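Local coordinates for uricase (Arthrobacter globiformis, PDB 2YZC), which catalyses the oxidation of uric acid by oxygen to 5-hydroxyisourate, which is processed further to (S)-allantoin, at residues A148-L153 with A201-V206; L220-T225 with L247-H252. All blocks are in the same frame, centred on the assembly; numbering follows the deposited sequence.

Interaction 1. Residues A148-L153 with A201-V206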
ATOM      1  N   ALA A 148       6.959 -16.078 -18.262  1.00 18.89           N
ATOM      2  CA  ALA A 148       7.435 -14.704 -18.138  1.00 17.96           C
ATOM      3  C   ALA A 148       6.203 -13.815 -18.151  1.00 18.99           C
ATOM      4  O   ALA A 148       5.137 -14.238 -18.583  1.00 17.23           O
ATOM      5  CB  ALA A 148       8.360 -14.344 -19.306  1.00 18.29           C
ATOM      6  N   GLY A 149       6.332 -12.586 -17.669  1.00 17.44           N
ATOM      7  CA  GLY A 149       5.173 -11.723 -17.668  1.00 16.83           C
ATOM      8  C   GLY A 149       5.489 -10.262 -17.461  1.00 18.52           C
ATOM      9  O   GLY A 149       6.644  -9.866 -17.294  1.00 17.53           O
ATOM     10  N   ILE A 150       4.438  -9.457 -17.486  1.00 18.98           N
ATOM     11  CA  ILE A 150       4.572  -8.028 -17.284  1.00 20.73           C
ATOM     12  C   ILE A 150       3.403  -7.601 -16.413  1.00 20.91           C
ATOM     13  O   ILE A 150       2.320  -8.185 -16.480  1.00 20.66           O
ATOM     14  CB  ILE A 150       4.536  -7.271 -18.630  1.00 21.47           C
ATOM     15  CG1 ILE A 150       4.796  -5.778 -18.402  1.00 23.39           C
ATOM     16  CG2 ILE A 150       3.191  -7.478 -19.308  1.00 20.96           C
ATOM     17  CD1 ILE A 150       4.991  -4.995 -19.687  1.00 23.08           C
ATOM     18  N   GLU A 151       3.628  -6.604 -15.569  1.00 20.71           N
ATOM     19  CA  GLU A 151       2.567  -6.114 -14.711  1.00 21.94           C
ATOM     20  C   GLU A 151       2.803  -4.646 -14.402  1.00 21.55           C
ATOM     21  O   GLU A 151       3.884  -4.118 -14.664  1.00 19.52           O
ATOM     22  CB  GLU A 151       2.503  -6.934 -13.415  1.00 23.34           C
ATOM     23  CG  GLU A 151       3.753  -6.879 -12.554  1.00 28.77           C
ATOM     24  CD  GLU A 151       3.744  -7.936 -11.457  1.00 33.62           C
ATOM     25  OE1 GLU A 151       4.547  -7.827 -10.503  1.00 34.14           O
ATOM     26  OE2 GLU A 151       2.939  -8.885 -11.555  1.00 35.73           O
ATOM     27  N   GLY A 152       1.769  -3.989 -13.887  1.00 22.11           N
ATOM     28  CA  GLY A 152       1.884  -2.586 -13.527  1.00 22.72           C
ATOM     29  C   GLY A 152       1.983  -1.619 -14.689  1.00 22.52           C
ATOM     30  O   GLY A 152       2.339  -0.457 -14.498  1.00 23.71           O
ATOM     31  N   LEU A 153       1.675  -2.088 -15.893  1.00 23.12           N
ATOM     32  CA  LEU A 153       1.729  -1.239 -17.078  1.00 22.84           C
ATOM     33  C   LEU A 153       0.333  -0.703 -17.394  1.00 24.00           C
ATOM     34  O   LEU A 153      -0.480  -1.382 -18.022  1.00 24.24           O
ATOM     35  CB  LEU A 153       2.270  -2.031 -18.268  1.00 24.39           C
ATOM     36  CG  LEU A 153       2.320  -1.305 -19.614  1.00 25.48           C
ATOM     37  CD1 LEU A 153       3.082   0.003 -19.493  1.00 26.11           C
ATOM     38  CD2 LEU A 153       2.976  -2.218 -20.638  1.00 28.02           C
ATOM     39  N   ALA A 201      14.888 -10.446 -25.676  1.00 22.67           N
ATOM     40  CA  ALA A 201      14.314 -10.079 -26.968  1.00 22.71           C
ATOM     41  C   ALA A 201      12.828 -10.417 -27.051  1.00 22.41           C
ATOM     42  O   ALA A 201      12.035  -9.633 -27.576  1.00 21.89           O
ATOM     43  CB  ALA A 201      15.075 -10.766 -28.104  1.00 23.04           C
ATOM     44  N   VAL A 202      12.445 -11.580 -26.536  1.00 21.29           N
ATOM     45  CA  VAL A 202      11.040 -11.966 -26.575  1.00 21.33           C
ATOM     46  C   VAL A 202      10.215 -11.082 -25.644  1.00 20.79           C
ATOM     47  O   VAL A 202       9.118 -10.657 -26.001  1.00 19.95           O
ATOM     48  CB  VAL A 202      10.857 -13.453 -26.205  1.00 21.78           C
ATOM     49  CG1 VAL A 202       9.374 -13.802 -26.132  1.00 20.87           C
ATOM     50  CG2 VAL A 202      11.544 -14.322 -27.253  1.00 21.69           C
ATOM     51  N   TYR A 203      10.731 -10.788 -24.453  1.00 19.83           N
ATOM     52  CA  TYR A 203       9.982  -9.920 -23.546  1.00 19.36           C
ATOM     53  C   TYR A 203       9.708  -8.580 -24.229  1.00 19.44           C
ATOM     54  O   TYR A 203       8.587  -8.076 -24.194  1.00 19.46           O
ATOM     55  CB  TYR A 203      10.746  -9.690 -22.237  1.00 19.35           C
ATOM     56  CG  TYR A 203      10.116  -8.637 -21.346  1.00 18.41           C
ATOM     57  CD1 TYR A 203      10.479  -7.295 -21.450  1.00 21.12           C
ATOM     58  CD2 TYR A 203       9.141  -8.984 -20.411  1.00 20.20           C
ATOM     59  CE1 TYR A 203       9.886  -6.320 -20.639  1.00 21.77           C
ATOM     60  CE2 TYR A 203       8.544  -8.023 -19.602  1.00 21.38           C
ATOM     61  CZ  TYR A 203       8.922  -6.695 -19.718  1.00 21.39           C
ATOM     62  OH  TYR A 203       8.346  -5.747 -18.898  1.00 22.98           O
ATOM     63  N   ALA A 204      10.730  -8.008 -24.862  1.00 18.65           N
ATOM     64  CA  ALA A 204      10.569  -6.725 -25.542  1.00 20.14           C
ATOM     65  C   ALA A 204       9.550  -6.827 -26.671  1.00 20.66           C
ATOM     66  O   ALA A 204       8.716  -5.940 -26.854  1.00 20.97           O
ATOM     67  CB  ALA A 204      11.912  -6.245 -26.090  1.00 20.98           C
ATOM     68  N   SER A 205       9.615  -7.913 -27.432  1.00 21.12           N
ATOM     69  CA  SER A 205       8.684  -8.106 -28.533  1.00 20.35           C
ATOM     70  C   SER A 205       7.256  -8.269 -28.029  1.00 20.25           C
ATOM     71  O   SER A 205       6.325  -7.666 -28.572  1.00 19.46           O
ATOM     72  CB  SER A 205       9.071  -9.342 -29.349  1.00 21.15           C
ATOM     73  OG  SER A 205       8.053  -9.643 -30.285  1.00 23.83           O
ATOM     74  N   VAL A 206       7.084  -9.093 -27.002  1.00 18.43           N
ATOM     75  CA  VAL A 206       5.761  -9.336 -26.441  1.00 18.10           C
ATOM     76  C   VAL A 206       5.168  -8.029 -25.914  1.00 19.37           C
ATOM     77  O   VAL A 206       4.019  -7.700 -26.206  1.00 18.71           O
ATOM     78  CB  VAL A 206       5.828 -10.411 -25.326  1.00 18.01           C
ATOM     79  CG1 VAL A 206       4.507 -10.497 -24.579  1.00 16.73           C
ATOM     80  CG2 VAL A 206       6.140 -11.773 -25.957  1.00 18.85           C
TER
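Y203 reaches from helix 199-216 to strand 143-157, its CE2 edge at G149 O and its hydroxyl beside I150. This is helix-on-sheet packing in the tunnelling fold (T-fold) of the uricase family, in which helices pack against an antiparallel sheet. Within these two segments one aromatic side chain does nearly all the spanning: the backbones stay well apart.

The apolar part is between Y203 and I150, whose side chains cross at about a right angle. I150 holds CG1 anti to its backbone N (chi1 -175°) and continues extended to CD1, which carries the branch alongside the phenol oxygen. Its CB also comes within 4.2 Å of Y203 CE2. On the helix, CG of Y203 is anti to its own N (chi1 171°), and this carries the ring from the helix to the strand.

The second kind of contact is with the strand backbone. G149 O sits at the ring edge, in the ring plane, with Y203 CE2 3.5 Å away, where the slightly positive C-H rim would probably suit a carbonyl oxygen.

The phenol oxygen finds its polar partner just outside the pair: Y203 OH is hydrogen-bonded to E131 on the adjoining strand 131-140, which fixes the far end of the ring. On the same helix, V202 touches Y192 and V206 touches W190, both of strand 182-192, so the helix lies over more than one strand.

A methyl and a methylene of I150 lie together on one side of that oxygen: I150 CD1 is 3.5 Å and I150 CG1 3.6 Å from Y203 OH.

Interaction 2. Residues L220-T225 with L247-H252. With 1AL (allantoate ion), chain I.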
ATOM      1  N   LEU A 220     -14.645  -3.105 -29.357  1.00 21.11           N
ATOM      2  CA  LEU A 220     -16.096  -3.216 -29.249  1.00 20.50           C
ATOM      3  C   LEU A 220     -16.379  -3.871 -27.902  1.00 20.63           C
ATOM      4  O   LEU A 220     -17.526  -3.986 -27.478  1.00 20.60           O
ATOM      5  CB  LEU A 220     -16.662  -4.083 -30.378  1.00 22.24           C
ATOM      6  CG  LEU A 220     -16.469  -3.560 -31.804  1.00 23.59           C
ATOM      7  CD1 LEU A 220     -17.117  -4.525 -32.798  1.00 24.96           C
ATOM      8  CD2 LEU A 220     -17.090  -2.175 -31.928  1.00 24.48           C
ATOM      9  N   ALA A 221     -15.309  -4.299 -27.237  1.00 20.59           N
ATOM     10  CA  ALA A 221     -15.392  -4.941 -25.928  1.00 20.66           C
ATOM     11  C   ALA A 221     -13.972  -5.164 -25.407  1.00 21.22           C
ATOM     12  O   ALA A 221     -13.047  -5.377 -26.191  1.00 20.56           O
ATOM     13  CB  ALA A 221     -16.113  -6.276 -26.041  1.00 23.19           C
ATOM     14  N   LEU A 222     -13.798  -5.111 -24.093  1.00 20.53           N
ATOM     15  CA  LEU A 222     -12.477  -5.333 -23.516  1.00 21.56           C
ATOM     16  C   LEU A 222     -12.051  -6.762 -23.854  1.00 20.44           C
ATOM     17  O   LEU A 222     -10.865  -7.031 -24.055  1.00 20.26           O
ATOM     18  CB  LEU A 222     -12.508  -5.159 -21.996  1.00 23.45           C
ATOM     19  CG  LEU A 222     -11.300  -4.463 -21.354  1.00 27.57           C
ATOM     20  CD1 LEU A 222     -11.269  -4.803 -19.879  1.00 21.79           C
ATOM     21  CD2 LEU A 222     -10.003  -4.885 -22.024  1.00 24.32           C
ATOM     22  N   GLN A 223     -13.022  -7.672 -23.913  1.00 20.16           N
ATOM     23  CA  GLN A 223     -12.744  -9.074 -24.241  1.00 20.66           C
ATOM     24  C   GLN A 223     -12.111  -9.205 -25.631  1.00 21.07           C
ATOM     25  O   GLN A 223     -11.224 -10.035 -25.843  1.00 19.53           O
ATOM     26  CB  GLN A 223     -14.032  -9.918 -24.189  1.00 20.10           C
ATOM     27  CG  GLN A 223     -14.602 -10.158 -22.782  1.00 21.43           C
ATOM     28  CD  GLN A 223     -15.562  -9.064 -22.321  1.00 21.06           C
ATOM     29  OE1 GLN A 223     -15.423  -7.903 -22.695  1.00 21.48           O
ATOM     30  NE2 GLN A 223     -16.530  -9.436 -21.489  1.00 21.49           N
ATOM     31  N   GLN A 224     -12.574  -8.387 -26.574  1.00 19.94           N
ATOM     32  CA  GLN A 224     -12.058  -8.421 -27.941  1.00 21.99           C
ATOM     33  C   GLN A 224     -10.639  -7.866 -27.988  1.00 21.62           C
ATOM     34  O   GLN A 224      -9.758  -8.413 -28.660  1.00 20.63           O
ATOM     35  CB  GLN A 224     -12.957  -7.596 -28.868  1.00 22.66           C
ATOM     36  CG  GLN A 224     -12.548  -7.625 -30.339  1.00 26.68           C
ATOM     37  CD  GLN A 224     -13.203  -6.517 -31.154  1.00 30.24           C
ATOM     38  OE1 GLN A 224     -13.241  -6.570 -32.385  1.00 32.97           O
ATOM     39  NE2 GLN A 224     -13.709  -5.499 -30.467  1.00 29.74           N
ATOM     40  N   THR A 225     -10.427  -6.762 -27.281  1.00 20.78           N
ATOM     41  CA  THR A 225      -9.114  -6.139 -27.225  1.00 19.74           C
ATOM     42  C   THR A 225      -8.118  -7.134 -26.629  1.00 19.09           C
ATOM     43  O   THR A 225      -6.988  -7.250 -27.095  1.00 19.14           O
ATOM     44  CB  THR A 225      -9.150  -4.857 -26.363  1.00 19.37           C
ATOM     45  OG1 THR A 225      -9.926  -3.858 -27.040  1.00 20.67           O
ATOM     46  CG2 THR A 225      -7.730  -4.324 -26.106  1.00 18.79           C
ATOM     47  N   LEU A 247      -7.188  -8.207 -17.104  1.00 18.87           N
ATOM     48  CA  LEU A 247      -7.320  -6.787 -17.383  1.00 20.47           C
ATOM     49  C   LEU A 247      -8.491  -6.106 -16.701  1.00 19.90           C
ATOM     50  O   LEU A 247      -9.645  -6.433 -16.960  1.00 21.49           O
ATOM     51  CB  LEU A 247      -7.454  -6.569 -18.890  1.00 19.86           C
ATOM     52  CG  LEU A 247      -6.391  -7.193 -19.797  1.00 23.06           C
ATOM     53  CD1 LEU A 247      -6.711  -6.869 -21.244  1.00 19.51           C
ATOM     54  CD2 LEU A 247      -5.016  -6.658 -19.423  1.00 22.22           C
ATOM     55  N   PRO A 248      -8.208  -5.154 -15.804  1.00 21.10           N
ATOM     56  CA  PRO A 248      -9.322  -4.474 -15.148  1.00 20.21           C
ATOM     57  C   PRO A 248      -9.838  -3.394 -16.090  1.00 21.60           C
ATOM     58  O   PRO A 248      -9.080  -2.861 -16.906  1.00 21.80           O
ATOM     59  CB  PRO A 248      -8.673  -3.871 -13.902  1.00 21.49           C
ATOM     60  CG  PRO A 248      -7.281  -3.568 -14.367  1.00 22.15           C
ATOM     61  CD  PRO A 248      -6.928  -4.822 -15.153  1.00 21.60           C
ATOM     62  N   ASN A 249     -11.130  -3.101 -16.021  1.00 20.25           N
ATOM     63  CA  ASN A 249     -11.661  -2.027 -16.836  1.00 20.09           C
ATOM     64  C   ASN A 249     -11.783  -0.898 -15.820  1.00 20.16           C
ATOM     65  O   ASN A 249     -12.766  -0.822 -15.080  1.00 19.35           O
ATOM     66  CB  ASN A 249     -13.033  -2.362 -17.412  1.00 22.62           C
ATOM     67  CG  ASN A 249     -13.392  -1.462 -18.584  1.00 26.48           C
ATOM     68  OD1 ASN A 249     -12.938  -0.323 -18.653  1.00 27.95           O
ATOM     69  ND2 ASN A 249     -14.203  -1.967 -19.506  1.00 28.29           N
ATOM     70  N   LYS A 250     -10.760  -0.049 -15.765  1.00 19.63           N
ATOM     71  CA  LYS A 250     -10.720   1.059 -14.818  1.00 20.33           C
ATOM     72  C   LYS A 250     -11.576   2.189 -15.354  1.00 19.40           C
ATOM     73  O   LYS A 250     -11.172   2.942 -16.235  1.00 19.71           O
ATOM     74  CB  LYS A 250      -9.271   1.499 -14.608  1.00 20.80           C
ATOM     75  CG  LYS A 250      -8.374   0.313 -14.260  1.00 25.26           C
ATOM     76  CD  LYS A 250      -7.094   0.721 -13.566  1.00 32.03           C
ATOM     77  CE  LYS A 250      -6.180   1.498 -14.471  1.00 33.67           C
ATOM     78  NZ  LYS A 250      -4.935   1.846 -13.737  1.00 38.55           N
ATOM     79  N   HIS A 251     -12.774   2.284 -14.798  1.00 20.62           N
ATOM     80  CA  HIS A 251     -13.764   3.254 -15.235  1.00 19.48           C
ATOM     81  C   HIS A 251     -13.445   4.727 -15.096  1.00 18.87           C
ATOM     82  O   HIS A 251     -13.075   5.210 -14.030  1.00 19.50           O
ATOM     83  CB  HIS A 251     -15.094   2.959 -14.541  1.00 21.75           C
ATOM     84  CG  HIS A 251     -15.562   1.547 -14.711  1.00 21.65           C
ATOM     85  ND1 HIS A 251     -15.950   0.758 -13.649  1.00 23.70           N
ATOM     86  CD2 HIS A 251     -15.701   0.780 -15.819  1.00 19.62           C
ATOM     87  CE1 HIS A 251     -16.308  -0.434 -14.095  1.00 21.64           C
ATOM     88  NE2 HIS A 251     -16.166  -0.447 -15.408  1.00 22.21           N
ATOM     89  N   HIS A 252     -13.590   5.428 -16.212  1.00 19.02           N
ATOM     90  CA  HIS A 252     -13.406   6.867 -16.277  1.00 19.55           C
ATOM     91  C   HIS A 252     -14.788   7.324 -16.698  1.00 19.65           C
ATOM     92  O   HIS A 252     -15.141   7.266 -17.877  1.00 21.48           O
ATOM     93  CB  HIS A 252     -12.364   7.243 -17.333  1.00 18.21           C
ATOM     94  CG  HIS A 252     -10.954   7.056 -16.870  1.00 17.40           C
ATOM     95  ND1 HIS A 252     -10.460   5.835 -16.469  1.00 18.22           N
ATOM     96  CD2 HIS A 252      -9.946   7.944 -16.699  1.00 19.88           C
ATOM     97  CE1 HIS A 252      -9.209   5.976 -16.068  1.00 20.24           C
ATOM     98  NE2 HIS A 252      -8.872   7.247 -16.196  1.00 19.16           N
TER
HETATM   99  C1  1AL I 303     -16.748  -4.670 -21.394  1.00 42.94           C
HETATM  100  O2  1AL I 303     -15.993  -4.705 -22.379  1.00 37.99           O
HETATM  101  N3  1AL I 303     -17.321  -5.787 -20.868  1.00 41.19           N
HETATM  102  N4  1AL I 303     -16.947  -3.393 -20.871  1.00 41.25           N
HETATM  103  C5  1AL I 303     -16.260  -3.745 -18.313  1.00 43.24           C
HETATM  104  O6  1AL I 303     -15.258  -4.390 -18.673  1.00 47.16           O
HETATM  105  O7  1AL I 303     -16.482  -3.328 -17.165  1.00 45.08           O
HETATM  106  C8  1AL I 303     -17.190  -3.202 -19.441  1.00 42.40           C
HETATM  107  C9  1AL I 303     -19.418  -3.315 -18.430  1.00 35.40           C
HETATM  108  O10 1AL I 303     -20.075  -2.748 -17.531  1.00 31.31           O
HETATM  109  N11 1AL I 303     -19.560  -4.647 -18.719  1.00 33.91           N
HETATM  110  N12 1AL I 303     -18.516  -2.653 -19.188  1.00 39.58           N
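The backbone N-H of L222 points almost straight at the bound allantoate, L222 N lying 2.8 Å from ligand O2 with an N-H...O angle of 176°. L222 also reaches across to L247 and N249, so one residue serves both ligand and packing. A221 is the N-cap of helix 222-236, and T225 N closes the first turn on A221 O; O2 therefore sits at the amino end of the helix, which would probably polarise the C1-O2 carbonyl.

N249 supplies the second firm bond, ND2 to carboxylate O6 at 2.8 Å and 161°. Its CG is anti to the backbone N (chi1 -162°), which takes the amide out to the carboxylate. Two weak bonds add to the grip: ligand N3 gives to Q223 OE1, and H251 NE2 meets O7 at 3.4 Å, the oxygen lying in the imidazole plane at the ring edge. N249 O stands over one face of that imidazole, near its centre.

In the T-fold of uricase the active site forms where subunits meet. T67 OG1 and D68 N of the third subunit also hydrogen-bond allantoate, and K22 of that subunit packs on H251; K22, T67 and H251 probably form the charge relay of the enzyme. R180 lies beside N249.

Away from the polar bonds, the two methyls of L222 have different partners. L222 CD1 rests 3.7 Å from L247 O and 3.9 Å from N249 CB, the L222 and N249 side chains running alongside one another, head to tail. The other methyl, L222 CD2, meets L247 CD1 at 3.9 Å, the two side chains crossing at a slant.

Both contacts are buried and set a helix on the same antiparallel sheet, and their helices, 199-216 and 222-236, follow each other in the chain. Interaction 1 lies nearer the middle of the subunit, its centre about 8 Å from the chain centre against about 19 Å for interaction 2. Strand 182-192 is a shared neighbour, touched by side chains of both pairs. The chemistry differs with place: 148-153 with 201-206 is packing away from the annotated sites, made mainly by one tyrosine against an isoleucine and a glycine carbonyl, whereas 220-225 with 247-252 joins a helix start to a strand beside a ligand, with polar groups turned to allantoate and a neighbouring subunit completing the pocket.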